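Local coordinates for uncharacterized protein (Bacteroides eggerthii DSM 20697, PDB 4ECO) that is of unknown function but carries leucine-rich repeats and probably works by binding other proteins, at residues Asp160-Lys163 and Asp164-Ser168; Gln531-Ser535 and Ser536-Gly540; Arg24-Glu27 and Tyr28-Asp31. All blocks are in the same frame, centred on the assembly; numbering follows the deposited sequence.

Contact 1 (Asp160-Lys163 and Asp164-Ser168); sequences DLIK and DCINS
The alpha-helical i to i+4 pattern joins D160-K163 to D164-S168 within helix 160-168, where four successive backbone carbonyls each receive the N-H one turn further on. D160 O takes D164 N at 2.7 Å and K163 O takes N167 N at 2.8 Å, both donors lying close to the direction of the C=O bond. Between them, I166 N reaches I162 O in the carbonyl plane, while C165 N stands a little to one side of the plane of its acceptor, L161 O. Side chains add a modest apolar link. I162 CG2, set anti to its own nitrogen by the first torsion (CG1 at chi1 -75°), points forward along the helix and meets I166 CD1 at 3.9 Å. This pair looks onto parallel strands of the leucine-rich repeat array: I162 touches S492, D494 and D519, I166 touches S492, and L161 packs against D519, Q570 and Q572. Such strands line the concave side of leucine-rich repeat solenoids, so the helix, which belongs to a long excursion between strands 109-111 and 210-214, probably crosses that side. On another flank K163 bends at chi3 (-68°) and carries NZ back to a salt bridge with E156. N167 lays its amide group beside the carbonyl of K163, CG being 3.2 Å from K163 O, yet OD1 is held by the backbone N-H of I175. Further on, D164 O accepts twice from S168, through N and through OG, the hydroxyl coming from above the carbonyl plane at 3.0 Å.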
# COMPACT_ATOMS: atom_id res chain seq x y z
N ASP A 160 0.09 -16.46 13.43
CA ASP A 160 0.50 -15.85 14.67
C ASP A 160 1.74 -16.55 15.18
O ASP A 160 2.69 -15.84 15.54
CB ASP A 160 -0.64 -15.89 15.68
CG ASP A 160 -1.71 -14.87 15.35
OD1 ASP A 160 -1.36 -13.78 14.79
OD2 ASP A 160 -2.89 -15.14 15.63
N LEU A 161 1.81 -17.90 15.05
CA LEU A 161 2.98 -18.68 15.48
C LEU A 161 4.26 -18.17 14.79
O LEU A 161 5.22 -17.77 15.47
CB LEU A 161 2.77 -20.18 15.19
CG LEU A 161 3.96 -21.13 15.36
CD1 LEU A 161 4.42 -21.18 16.77
CD2 LEU A 161 3.59 -22.49 15.01
N ILE A 162 4.22 -18.09 13.44
CA ILE A 162 5.36 -17.67 12.63
C ILE A 162 5.69 -16.19 12.92
O ILE A 162 6.86 -15.89 13.15
CB ILE A 162 5.11 -17.99 11.14
CG1 ILE A 162 5.31 -19.50 10.96
CG2 ILE A 162 6.08 -17.22 10.23
CD1 ILE A 162 4.94 -20.01 9.77
N LYS A 163 4.66 -15.30 12.99
CA LYS A 163 4.86 -13.88 13.30
C LYS A 163 5.50 -13.71 14.70
O LYS A 163 6.47 -12.95 14.81
CB LYS A 163 3.56 -13.06 13.17
CG LYS A 163 3.06 -12.93 11.71
CD LYS A 163 1.96 -11.89 11.49
CE LYS A 163 0.63 -12.21 12.12
NZ LYS A 163 -0.49 -11.53 11.41
N ASP A 164 5.06 -14.48 15.72
CA ASP A 164 5.66 -14.41 17.06
C ASP A 164 7.16 -14.73 17.01
O ASP A 164 7.95 -13.97 17.58
CB ASP A 164 4.96 -15.35 18.06
CG ASP A 164 3.51 -15.01 18.43
OD1 ASP A 164 3.07 -13.87 18.14
OD2 ASP A 164 2.80 -15.90 18.94
N CYS A 165 7.56 -15.80 16.26
CA CYS A 165 8.97 -16.21 16.12
C CYS A 165 9.80 -15.13 15.41
O CYS A 165 10.94 -14.88 15.82
CB CYS A 165 9.09 -17.54 15.40
SG CYS A 165 8.37 -18.93 16.31
N ILE A 166 9.22 -14.47 14.38
CA ILE A 166 9.87 -13.38 13.65
C ILE A 166 10.06 -12.18 14.61
O ILE A 166 11.17 -11.66 14.72
CB ILE A 166 9.06 -13.00 12.38
CG1 ILE A 166 9.21 -14.11 11.31
CG2 ILE A 166 9.49 -11.61 11.83
CD1 ILE A 166 8.27 -13.99 10.10
N ASN A 167 8.99 -11.80 15.35
CA ASN A 167 9.02 -10.67 16.28
C ASN A 167 10.00 -10.87 17.44
O ASN A 167 10.53 -9.87 17.93
CB ASN A 167 7.64 -10.39 16.85
CG ASN A 167 6.63 -9.93 15.82
OD1 ASN A 167 6.98 -9.41 14.76
ND2 ASN A 167 5.37 -10.08 16.14
N SER A 168 10.27 -12.13 17.85
CA SER A 168 11.23 -12.51 18.91
C SER A 168 12.65 -12.57 18.43
O SER A 168 13.57 -12.58 19.25
CB SER A 168 10.88 -13.88 19.49
OG SER A 168 9.59 -13.91 20.07

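Contact 2 (Gln531-Ser535 and Ser536-Gly540)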
# COMPACT_ATOMS: atom_id res chain seq x y z
N GLN A 531 11.39 -34.23 10.55
CA GLN A 531 12.54 -33.64 9.86
C GLN A 531 12.81 -32.17 10.29
O GLN A 531 13.96 -31.89 10.62
CB GLN A 531 12.42 -33.72 8.33
CG GLN A 531 12.21 -35.11 7.78
CD GLN A 531 10.76 -35.47 7.56
OE1 GLN A 531 9.88 -35.10 8.34
NE2 GLN A 531 10.49 -36.22 6.50
N PRO A 532 11.81 -31.24 10.35
CA PRO A 532 12.13 -29.85 10.75
C PRO A 532 12.58 -29.72 12.22
O PRO A 532 13.09 -28.66 12.60
CB PRO A 532 10.82 -29.08 10.51
CG PRO A 532 10.02 -29.94 9.59
CD PRO A 532 10.38 -31.34 9.97
N LEU A 533 12.45 -30.80 13.03
CA LEU A 533 12.85 -30.78 14.45
C LEU A 533 14.37 -30.96 14.63
O LEU A 533 14.85 -30.79 15.74
CB LEU A 533 12.10 -31.86 15.26
CG LEU A 533 10.58 -31.80 15.15
CD1 LEU A 533 9.94 -32.96 15.89
CD2 LEU A 533 10.04 -30.46 15.61
N ASN A 534 15.11 -31.25 13.55
CA ASN A 534 16.57 -31.45 13.53
C ASN A 534 17.33 -30.13 13.75
O ASN A 534 18.49 -30.13 14.16
CB ASN A 534 16.99 -32.08 12.19
CG ASN A 534 18.39 -32.65 12.15
OD1 ASN A 534 19.21 -32.32 11.28
ND2 ASN A 534 18.70 -33.52 13.10
N SER A 535 16.67 -29.00 13.50
CA SER A 535 17.22 -27.67 13.68
C SER A 535 17.49 -27.36 15.16
O SER A 535 16.66 -27.66 16.04
CB SER A 535 16.26 -26.64 13.10
OG SER A 535 16.65 -25.33 13.48
N SER A 536 18.66 -26.75 15.42
CA SER A 536 19.04 -26.32 16.76
C SER A 536 18.50 -24.91 17.03
O SER A 536 18.56 -24.46 18.17
CB SER A 536 20.55 -26.34 16.91
OG SER A 536 21.16 -25.28 16.19
N THR A 537 17.97 -24.21 16.00
CA THR A 537 17.48 -22.83 16.07
C THR A 537 15.94 -22.71 16.12
O THR A 537 15.44 -21.64 16.49
CB THR A 537 17.98 -22.03 14.86
OG1 THR A 537 17.67 -22.76 13.68
CG2 THR A 537 19.46 -21.78 14.90
N LEU A 538 15.21 -23.80 15.77
CA LEU A 538 13.74 -23.86 15.72
C LEU A 538 13.13 -23.42 17.03
O LEU A 538 13.41 -24.02 18.06
CB LEU A 538 13.26 -25.28 15.38
CG LEU A 538 11.78 -25.48 15.23
CD1 LEU A 538 11.28 -24.91 13.90
CD2 LEU A 538 11.43 -26.92 15.32
N LYS A 539 12.30 -22.36 16.96
CA LYS A 539 11.60 -21.74 18.08
C LYS A 539 10.12 -22.15 18.14
O LYS A 539 9.58 -22.27 19.24
CB LYS A 539 11.70 -20.21 17.97
CG LYS A 539 12.51 -19.55 19.07
CD LYS A 539 12.31 -18.03 19.07
CE LYS A 539 13.18 -17.34 18.06
NZ LYS A 539 12.66 -16.00 17.69
N GLY A 540 9.47 -22.33 16.99
CA GLY A 540 8.06 -22.70 16.94
C GLY A 540 7.65 -23.72 15.89
O GLY A 540 8.12 -23.67 14.76
O HOH W 1 15.17 -26.14 18.61
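S535 and L538 carry most of this contact, with S536 forming the bend between them. A chi1 of 169° swings the S535 hydroxyl away from the S535 N and forward over the chain, where it accepts the N-H of T537; T537 N to S535 OG is 3.1 Å and the N-H...O angle 147°. A serine side chain accepting from the backbone two residues on defines an ST turn, and this is a plain instance of one. The same OG lies 2.8 Å from OG1 of T537, and each of these hydroxyls is hydrogen-bonded to the carbonyl of L515, which ties the turn to the chain just before strand 517-519.

L538 comes back toward the first half of the loop. Its CB rests 4.0 Å from S535 CB, and CG continues anti to the backbone nitrogen (chi1 -177°), carrying the side chain up to the C-terminal part of the short 3-10 segment 531-533. The branch that arrives is CD2, which sits 3.6 Å from P532 O and 3.8 Å from L533 CD2, the two leucines meeting at a slant through one methyl each. A water closes the other side of the turn, giving a hydrogen bond of 2.8 Å to L538 O and a weak one to S535 O. S536, more open to solvent, has its carbonyl taken by the hydroxyl of S567.

The whole lies in the connection from strand 517-519 to its parallel neighbour 540-542: P532 and L538 pack on I518 of the former, P532 and L533 on F541 of the latter, and K539 makes backbone bonds to V516 on one side and to T569 and Q570 on the other.

Contact 3 (Arg24-Glu27 and Tyr28-Asp31)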
# COMPACT_ATOMS: atom_id res chain seq x y z
N ARG A 24 -3.40 54.03 -4.78
CA ARG A 24 -2.19 53.22 -4.98
C ARG A 24 -2.08 52.19 -3.85
O ARG A 24 -1.18 52.23 -3.00
CB ARG A 24 -0.94 54.13 -5.07
N THR A 25 -3.02 51.24 -3.88
CA THR A 25 -3.21 50.18 -2.90
C THR A 25 -2.09 49.11 -3.02
O THR A 25 -1.78 48.64 -4.13
CB THR A 25 -4.63 49.59 -3.06
OG1 THR A 25 -4.80 48.51 -2.14
CG2 THR A 25 -4.97 49.17 -4.51
N ALA A 26 -1.48 48.74 -1.86
CA ALA A 26 -0.41 47.75 -1.73
C ALA A 26 -0.89 46.34 -2.09
O ALA A 26 -2.04 46.01 -1.84
CB ALA A 26 0.14 47.76 -0.32
N GLU A 27 0.01 45.51 -2.66
CA GLU A 27 -0.31 44.17 -3.16
C GLU A 27 -0.81 43.23 -2.08
O GLU A 27 -1.80 42.53 -2.31
CB GLU A 27 0.88 43.51 -3.88
CG GLU A 27 1.12 44.04 -5.29
CD GLU A 27 -0.05 43.99 -6.25
OE1 GLU A 27 -0.79 42.98 -6.25
OE2 GLU A 27 -0.23 44.97 -7.01
N TYR A 28 -0.20 43.25 -0.89
CA TYR A 28 -0.63 42.37 0.19
C TYR A 28 -2.09 42.72 0.61
O TYR A 28 -2.86 41.81 0.90
CB TYR A 28 0.35 42.42 1.37
CG TYR A 28 0.23 43.64 2.25
CD1 TYR A 28 0.83 44.84 1.90
CD2 TYR A 28 -0.45 43.58 3.46
CE1 TYR A 28 0.72 45.97 2.71
CE2 TYR A 28 -0.55 44.69 4.29
CZ TYR A 28 0.03 45.89 3.91
OH TYR A 28 -0.07 46.99 4.73
N ILE A 29 -2.48 44.01 0.54
CA ILE A 29 -3.85 44.45 0.81
C ILE A 29 -4.79 43.90 -0.32
O ILE A 29 -5.87 43.36 -0.02
CB ILE A 29 -3.89 46.00 0.94
CG1 ILE A 29 -3.08 46.51 2.17
CG2 ILE A 29 -5.33 46.56 0.92
CD1 ILE A 29 -3.65 46.21 3.64
N LYS A 30 -4.37 44.01 -1.60
CA LYS A 30 -5.14 43.52 -2.75
C LYS A 30 -5.43 42.00 -2.60
O LYS A 30 -6.55 41.56 -2.93
CB LYS A 30 -4.40 43.83 -4.07
CG LYS A 30 -4.36 45.34 -4.40
CD LYS A 30 -3.28 45.79 -5.42
CE LYS A 30 -3.63 45.59 -6.89
NZ LYS A 30 -3.16 44.28 -7.46
N ASP A 31 -4.45 41.25 -2.01
CA ASP A 31 -4.53 39.81 -1.72
C ASP A 31 -5.61 39.49 -0.74
O ASP A 31 -6.25 38.44 -0.84
CB ASP A 31 -3.20 39.29 -1.13
CG ASP A 31 -2.08 38.98 -2.11
OD1 ASP A 31 -2.22 39.31 -3.32
OD2 ASP A 31 -1.04 38.44 -1.66
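E27 and K30 form a salt bridge one turn apart at the start of helix 27-41. K30 NZ gives a hydrogen bond of 3.0 Å to E27 OE1, meeting it on the syn side and 22° out of the carboxylate plane, and a weak second one to OE2. Bends at chi3 and chi4 (81° and -93°) fold the lysine back to this carboxylate, its CD passing 3.5 Å from T25 O. The partners are shared: the Q103 amide gives NE2 to E27 OE1 and takes K30 NZ on its oxygen. A leucine in place of K30 would probably cost the E27 carboxylate its salt bridge, leaving the distant R82 as a weak ion-pair partner, and the Q103 oxygen this donor.

Backbone acceptors of the first turn are met too. A26, at the N-cap position, receives K30 N at 3.1 Å on its carbonyl oxygen, and E27 O takes D31 N at 3.0 Å. The buried D31 carboxylate is answered by R82, Q103 and the N-H of V83. Through D31 the helix thus joins strand 83-87 and the loop holding Q103, while I29 leans on L66 and D67 in another loop.

Along the chain the order is contact 3, contact 1, contact 2, and the spacing in the fold shows how elongated the molecule is. Contact 3 opens helix 27-41 near the N-terminal end, its centre about 64 Å from that of contact 1 and 76 Å from that of contact 2, on the opposite side of the chain's centre. Contacts 1 and 2 have centres only about 14 Å apart, though more than 360 residues separate them in sequence. They touch: C165 O probably accepts a hydrogen bond from K539 NZ, and L161 CD1 packs on G540. Helix 160-168, early in the chain, thus lies against parallel strands formed much later in it.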